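Local coordinates for possible protein of nuclear scaffold (Encephalitozoon cuniculi, PDB 3KAE) that probably serves, as the APC/C subunit Cdc27, in binding protein partners, and is represented by its homodimeric tetratricopeptide-repeat N-terminal domain, at residues G111-T125 and H136-P149. Residues are numbered along the deposited sequence; the frame is centred on the assembly and turned at random.
Sequences GDEEFFESLLGDLCT and HYVRSFGKSFLFSP
His136 and Tyr137 fit as knobs into holes on helix 113-125, within an antiparallel helical hairpin characteristic of a tetratricopeptide-repeat fold. The axes of helices 113-125 and 136-143 approach to 7.7 Å, with 158° between their directions. Tyr137 lies over Gly121, whose CA makes a CH-pi contact with one ring face; the absence of a side chain there lets the ring come close. Tyr137 OH donates to Asp122 OD1 at 2.6 Å. Ser148, at the start of the next helix, donates to the same oxygen, its OG 2.8 Å from Asp122 OD1. Tyrosine takes the anti lone pair and serine the syn one, so two successive helices are bonded to one oxygen of Asp122. Thr125 OG1, beside the Tyr137 ring, donates to Gly121 O; Thr125 N reaches that oxygen from the opposite face of its plane. Glu117 divides its carboxylate between two partners. His136 ND1 donates to Glu117 OE1 at 2.7 Å, while OE2 forms a long salt bridge to Arg139 NE. The bend at Glu117 chi2 (-69°) brings the carboxylate to both, its plane 24° from that of the imidazole. Leu120 CG sits over the centre of one imidazole face, and Cys124 SG meets the ring edge. His136 NE2 has a weak hydrogen bond to Glu132, so both ring nitrogens have partners. Ser140 OG donates to Glu114 O, which also takes the helical bond from Ser118 N. Leu146 CD2 packs on Phe115 CE1; the phenyl ring also stacks on Tyr15 of the second subunit, so the hairpin borders the dimer interface. Lys143 crosses Glu114, and its NZ donates to Gly111 O at 2.5 Å, almost in line with the carbonyl bond.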
loop_
_atom_site.group_PDB
_atom_site.type_symbol
_atom_site.label_atom_id
_atom_site.label_comp_id
_atom_site.label_asym_id
_atom_site.label_seq_id
_atom_site.Cartn_x
_atom_site.Cartn_y
_atom_site.Cartn_z
ATOM N N GLY C 111 -10.223 14.359 -13.689
ATOM C CA GLY C 111 -9.666 14.642 -14.994
ATOM C C GLY C 111 -8.650 13.599 -15.415
ATOM O O GLY C 111 -8.170 13.598 -16.551
ATOM N N ASP C 112 -8.318 12.707 -14.491
ATOM C CA ASP C 112 -7.384 11.618 -14.764
ATOM C C ASP C 112 -8.134 10.349 -15.204
ATOM O O ASP C 112 -8.057 9.307 -14.560
ATOM C CB ASP C 112 -6.528 11.348 -13.523
ATOM C CG ASP C 112 -5.738 12.569 -13.085
ATOM O OD1 ASP C 112 -5.461 13.439 -13.937
ATOM O OD2 ASP C 112 -5.390 12.665 -11.889
ATOM N N GLU C 113 -8.858 10.451 -16.312
ATOM C CA GLU C 113 -9.746 9.383 -16.749
ATOM C C GLU C 113 -9.028 8.139 -17.263
ATOM O O GLU C 113 -9.623 7.068 -17.336
ATOM C CB GLU C 113 -10.728 9.905 -17.796
ATOM C CG GLU C 113 -11.688 10.946 -17.237
ATOM C CD GLU C 113 -12.702 11.424 -18.257
ATOM O OE1 GLU C 113 -12.509 11.153 -19.461
ATOM O OE2 GLU C 113 -13.689 12.074 -17.849
ATOM N N GLU C 114 -7.755 8.265 -17.615
ATOM C CA GLU C 114 -6.983 7.086 -18.010
ATOM C C GLU C 114 -7.129 5.987 -16.964
ATOM O O GLU C 114 -7.401 4.833 -17.295
ATOM C CB GLU C 114 -5.499 7.420 -18.177
ATOM C CG GLU C 114 -5.220 8.848 -18.567
ATOM C CD GLU C 114 -4.754 9.703 -17.407
ATOM O OE1 GLU C 114 -3.672 9.417 -16.854
ATOM O OE2 GLU C 114 -5.452 10.682 -17.079
ATOM N N PHE C 115 -6.950 6.365 -15.696
ATOM C CA PHE C 115 -7.033 5.429 -14.571
ATOM C C PHE C 115 -8.393 4.740 -14.413
ATOM O O PHE C 115 -8.445 3.555 -14.095
ATOM C CB PHE C 115 -6.623 6.139 -13.279
ATOM C CG PHE C 115 -5.183 6.504 -13.248
ATOM C CD1 PHE C 115 -4.223 5.546 -12.946
ATOM C CD2 PHE C 115 -4.776 7.781 -13.577
ATOM C CE1 PHE C 115 -2.892 5.876 -12.930
ATOM C CE2 PHE C 115 -3.438 8.113 -13.588
ATOM C CZ PHE C 115 -2.497 7.162 -13.252
ATOM N N PHE C 116 -9.477 5.476 -14.658
ATOM C CA PHE C 116 -10.833 4.916 -14.596
ATOM C C PHE C 116 -11.124 3.963 -15.764
ATOM O O PHE C 116 -11.659 2.875 -15.567
ATOM C CB PHE C 116 -11.896 6.030 -14.564
ATOM C CG PHE C 116 -11.584 7.146 -13.605
ATOM C CD1 PHE C 116 -11.260 6.877 -12.282
ATOM C CD2 PHE C 116 -11.633 8.468 -14.018
ATOM C CE1 PHE C 116 -10.983 7.902 -11.400
ATOM C CE2 PHE C 116 -11.357 9.499 -13.131
ATOM C CZ PHE C 116 -11.029 9.217 -11.826
ATOM N N GLU C 117 -10.778 4.384 -16.977
ATOM C CA GLU C 117 -10.970 3.551 -18.174
ATOM C C GLU C 117 -10.129 2.283 -18.107
ATOM O O GLU C 117 -10.562 1.218 -18.538
ATOM C CB GLU C 117 -10.627 4.338 -19.441
ATOM C CG GLU C 117 -11.539 5.534 -19.690
ATOM C CD GLU C 117 -12.950 5.124 -20.050
ATOM O OE1 GLU C 117 -13.179 3.915 -20.266
ATOM O OE2 GLU C 117 -13.828 6.011 -20.127
ATOM N N SER C 118 -8.928 2.410 -17.548
ATOM C CA SER C 118 -8.040 1.271 -17.374
ATOM C C SER C 118 -8.646 0.249 -16.422
ATOM O O SER C 118 -8.714 -0.943 -16.732
ATOM C CB SER C 118 -6.676 1.734 -16.857
ATOM O OG SER C 118 -5.876 0.624 -16.496
ATOM N N LEU C 119 -9.091 0.732 -15.265
ATOM C CA LEU C 119 -9.700 -0.112 -14.249
ATOM C C LEU C 119 -10.993 -0.701 -14.793
ATOM O O LEU C 119 -11.302 -1.865 -14.582
ATOM C CB LEU C 119 -9.959 0.725 -12.991
ATOM C CG LEU C 119 -9.998 0.115 -11.582
ATOM C CD1 LEU C 119 -11.410 -0.050 -11.091
ATOM C CD2 LEU C 119 -9.208 -1.207 -11.476
ATOM N N LEU C 120 -11.740 0.129 -15.499
ATOM C CA LEU C 120 -12.943 -0.300 -16.186
ATOM C C LEU C 120 -12.627 -1.412 -17.210
ATOM O O LEU C 120 -13.415 -2.338 -17.401
ATOM C CB LEU C 120 -13.531 0.914 -16.878
ATOM C CG LEU C 120 -14.991 1.289 -16.697
ATOM C CD1 LEU C 120 -15.761 0.581 -15.604
ATOM C CD2 LEU C 120 -15.255 2.786 -16.792
ATOM N N GLY C 121 -11.458 -1.336 -17.829
ATOM C CA GLY C 121 -11.060 -2.341 -18.793
ATOM C C GLY C 121 -10.835 -3.659 -18.089
ATOM O O GLY C 121 -11.316 -4.706 -18.533
ATOM N N ASP C 122 -10.099 -3.603 -16.981
ATOM C CA ASP C 122 -9.825 -4.786 -16.161
ATOM C C ASP C 122 -11.102 -5.434 -15.656
ATOM O O ASP C 122 -11.260 -6.657 -15.727
ATOM C CB ASP C 122 -8.939 -4.417 -14.964
ATOM C CG ASP C 122 -7.539 -4.002 -15.379
ATOM O OD1 ASP C 122 -7.181 -4.249 -16.556
ATOM O OD2 ASP C 122 -6.799 -3.431 -14.538
ATOM N N LEU C 123 -12.011 -4.602 -15.150
ATOM C CA LEU C 123 -13.284 -5.083 -14.637
ATOM C C LEU C 123 -14.137 -5.765 -15.715
ATOM O O LEU C 123 -14.645 -6.864 -15.467
ATOM C CB LEU C 123 -14.060 -3.953 -13.935
ATOM C CG LEU C 123 -13.286 -3.341 -12.745
ATOM C CD1 LEU C 123 -13.869 -1.994 -12.312
ATOM C CD2 LEU C 123 -13.202 -4.306 -11.562
ATOM N N CYS C 124 -14.306 -5.120 -16.878
ATOM C CA CYS C 124 -15.063 -5.723 -18.000
ATOM C C CYS C 124 -14.452 -7.049 -18.363
ATOM O O CYS C 124 -15.150 -8.038 -18.481
ATOM C CB CYS C 124 -15.077 -4.843 -19.252
ATOM S SG CYS C 124 -16.036 -3.339 -19.078
ATOM N N THR C 125 -13.131 -7.059 -18.511
ATOM C CA THR C 125 -12.397 -8.280 -18.817
ATOM C C THR C 125 -12.613 -9.378 -17.777
ATOM O O THR C 125 -13.010 -10.491 -18.115
ATOM C CB THR C 125 -10.899 -8.013 -18.940
ATOM O OG1 THR C 125 -10.656 -7.173 -20.073
ATOM C CG2 THR C 125 -10.143 -9.324 -19.095
ATOM N N HIS C 136 -12.356 0.164 -23.351
ATOM C CA HIS C 136 -11.882 1.028 -22.259
ATOM C C HIS C 136 -10.365 1.147 -22.313
ATOM O O HIS C 136 -9.822 2.236 -22.133
ATOM C CB HIS C 136 -12.367 0.548 -20.885
ATOM C CG HIS C 136 -13.861 0.555 -20.742
ATOM N ND1 HIS C 136 -14.614 1.700 -20.878
ATOM C CD2 HIS C 136 -14.737 -0.446 -20.499
ATOM C CE1 HIS C 136 -15.894 1.406 -20.718
ATOM N NE2 HIS C 136 -15.995 0.110 -20.492
ATOM N N TYR C 137 -9.684 0.040 -22.601
ATOM C CA TYR C 137 -8.227 0.084 -22.746
ATOM C C TYR C 137 -7.812 1.037 -23.861
ATOM O O TYR C 137 -6.859 1.809 -23.719
ATOM C CB TYR C 137 -7.650 -1.290 -23.040
ATOM C CG TYR C 137 -7.735 -2.290 -21.919
ATOM C CD1 TYR C 137 -7.554 -1.909 -20.578
ATOM C CD2 TYR C 137 -7.977 -3.621 -22.195
ATOM C CE1 TYR C 137 -7.630 -2.850 -19.560
ATOM C CE2 TYR C 137 -8.050 -4.561 -21.196
ATOM C CZ TYR C 137 -7.876 -4.179 -19.883
ATOM O OH TYR C 137 -7.949 -5.150 -18.922
ATOM N N VAL C 138 -8.537 0.972 -24.970
ATOM C CA VAL C 138 -8.272 1.851 -26.096
ATOM C C VAL C 138 -8.465 3.297 -25.668
ATOM O O VAL C 138 -7.613 4.147 -25.939
ATOM C CB VAL C 138 -9.185 1.533 -27.290
ATOM C CG1 VAL C 138 -9.186 2.684 -28.288
ATOM C CG2 VAL C 138 -8.744 0.245 -27.944
ATOM N N ARG C 139 -9.575 3.572 -24.986
ATOM C CA ARG C 139 -9.911 4.943 -24.627
ATOM C C ARG C 139 -8.895 5.449 -23.603
ATOM O O ARG C 139 -8.485 6.606 -23.630
ATOM C CB ARG C 139 -11.360 5.042 -24.127
ATOM C CG ARG C 139 -11.873 6.461 -23.958
ATOM C CD ARG C 139 -13.381 6.549 -24.179
ATOM N NE ARG C 139 -14.074 5.398 -23.638
ATOM C CZ ARG C 139 -14.823 4.508 -24.287
ATOM N NH1 ARG C 139 -15.351 3.524 -23.578
ATOM N NH2 ARG C 139 -15.068 4.579 -25.590
ATOM N N SER C 140 -8.462 4.555 -22.726
ATOM C CA SER C 140 -7.448 4.887 -21.743
ATOM C C SER C 140 -6.104 5.204 -22.383
ATOM O O SER C 140 -5.443 6.196 -22.027
ATOM C CB SER C 140 -7.265 3.733 -20.777
ATOM O OG SER C 140 -6.166 3.988 -19.924
ATOM N N PHE C 141 -5.680 4.332 -23.301
ATOM C CA PHE C 141 -4.381 4.491 -23.949
ATOM C C PHE C 141 -4.337 5.777 -24.762
ATOM O O PHE C 141 -3.280 6.388 -24.895
ATOM C CB PHE C 141 -4.024 3.278 -24.810
ATOM C CG PHE C 141 -2.716 3.421 -25.527
ATOM C CD1 PHE C 141 -1.519 3.339 -24.832
ATOM C CD2 PHE C 141 -2.678 3.659 -26.892
ATOM C CE1 PHE C 141 -0.306 3.479 -25.488
ATOM C CE2 PHE C 141 -1.471 3.805 -27.550
ATOM C CZ PHE C 141 -0.283 3.714 -26.844
ATOM N N GLY C 142 -5.493 6.184 -25.283
ATOM C CA GLY C 142 -5.619 7.431 -26.015
ATOM C C GLY C 142 -5.218 8.654 -25.208
ATOM O O GLY C 142 -4.795 9.664 -25.762
ATOM N N LYS C 143 -5.344 8.579 -23.891
ATOM C CA LYS C 143 -4.976 9.718 -23.070
ATOM C C LYS C 143 -3.557 9.602 -22.536
ATOM O O LYS C 143 -2.838 10.595 -22.458
ATOM C CB LYS C 143 -5.966 9.922 -21.914
ATOM C CG LYS C 143 -5.594 11.099 -21.007
ATOM C CD LYS C 143 -6.822 11.796 -20.451
ATOM C CE LYS C 143 -6.425 12.756 -19.332
ATOM N NZ LYS C 143 -7.543 13.674 -18.987
ATOM N N SER C 144 -3.143 8.392 -22.181
ATOM C CA SER C 144 -1.900 8.245 -21.451
ATOM C C SER C 144 -1.462 6.797 -21.347
ATOM O O SER C 144 -2.300 5.890 -21.300
ATOM C CB SER C 144 -2.069 8.848 -20.046
ATOM O OG SER C 144 -0.968 8.541 -19.217
ATOM N N PHE C 145 -0.146 6.589 -21.307
ATOM C CA PHE C 145 0.408 5.255 -21.103
ATOM C C PHE C 145 0.067 4.738 -19.703
ATOM O O PHE C 145 0.413 5.361 -18.713
ATOM C CB PHE C 145 1.937 5.256 -21.287
ATOM C CG PHE C 145 2.595 3.937 -20.938
ATOM C CD1 PHE C 145 2.768 3.555 -19.615
ATOM C CD2 PHE C 145 3.050 3.080 -21.934
ATOM C CE1 PHE C 145 3.358 2.341 -19.288
ATOM C CE2 PHE C 145 3.656 1.872 -21.605
ATOM C CZ PHE C 145 3.800 1.505 -20.270
ATOM N N LEU C 146 -0.606 3.596 -19.644
ATOM C CA LEU C 146 -0.716 2.828 -18.421
ATOM C C LEU C 146 -0.447 1.376 -18.782
ATOM O O LEU C 146 -0.666 0.963 -19.925
ATOM C CB LEU C 146 -2.100 2.971 -17.767
ATOM C CG LEU C 146 -2.526 4.383 -17.322
ATOM C CD1 LEU C 146 -3.908 4.356 -16.773
ATOM C CD2 LEU C 146 -1.570 5.007 -16.308
ATOM N N PHE C 147 0.028 0.616 -17.804
ATOM C CA PHE C 147 0.502 -0.741 -18.008
ATOM C C PHE C 147 -0.559 -1.724 -18.455
ATOM O O PHE C 147 -0.312 -2.532 -19.354
ATOM C CB PHE C 147 1.180 -1.264 -16.745
ATOM C CG PHE C 147 1.626 -2.700 -16.839
ATOM C CD1 PHE C 147 0.804 -3.732 -16.385
ATOM C CD2 PHE C 147 2.875 -3.017 -17.362
ATOM C CE1 PHE C 147 1.222 -5.055 -16.463
ATOM C CE2 PHE C 147 3.307 -4.336 -17.434
ATOM C CZ PHE C 147 2.478 -5.355 -16.990
ATOM N N SER C 148 -1.726 -1.691 -17.823
ATOM C CA SER C 148 -2.741 -2.680 -18.165
ATOM C C SER C 148 -3.373 -2.522 -19.563
ATOM O O SER C 148 -3.581 -3.515 -20.247
ATOM C CB SER C 148 -3.825 -2.777 -17.091
ATOM O OG SER C 148 -4.414 -4.068 -17.132
ATOM N N PRO C 149 -3.736 -1.287 -19.954
ATOM C CA PRO C 149 -4.238 -1.081 -21.317
ATOM C C PRO C 149 -3.161 -1.454 -22.367
ATOM O O PRO C 149 -3.444 -2.191 -23.321
ATOM C CB PRO C 149 -4.568 0.422 -21.350
ATOM C CG PRO C 149 -4.805 0.782 -19.929
ATOM C CD PRO C 149 -3.862 -0.071 -19.126
#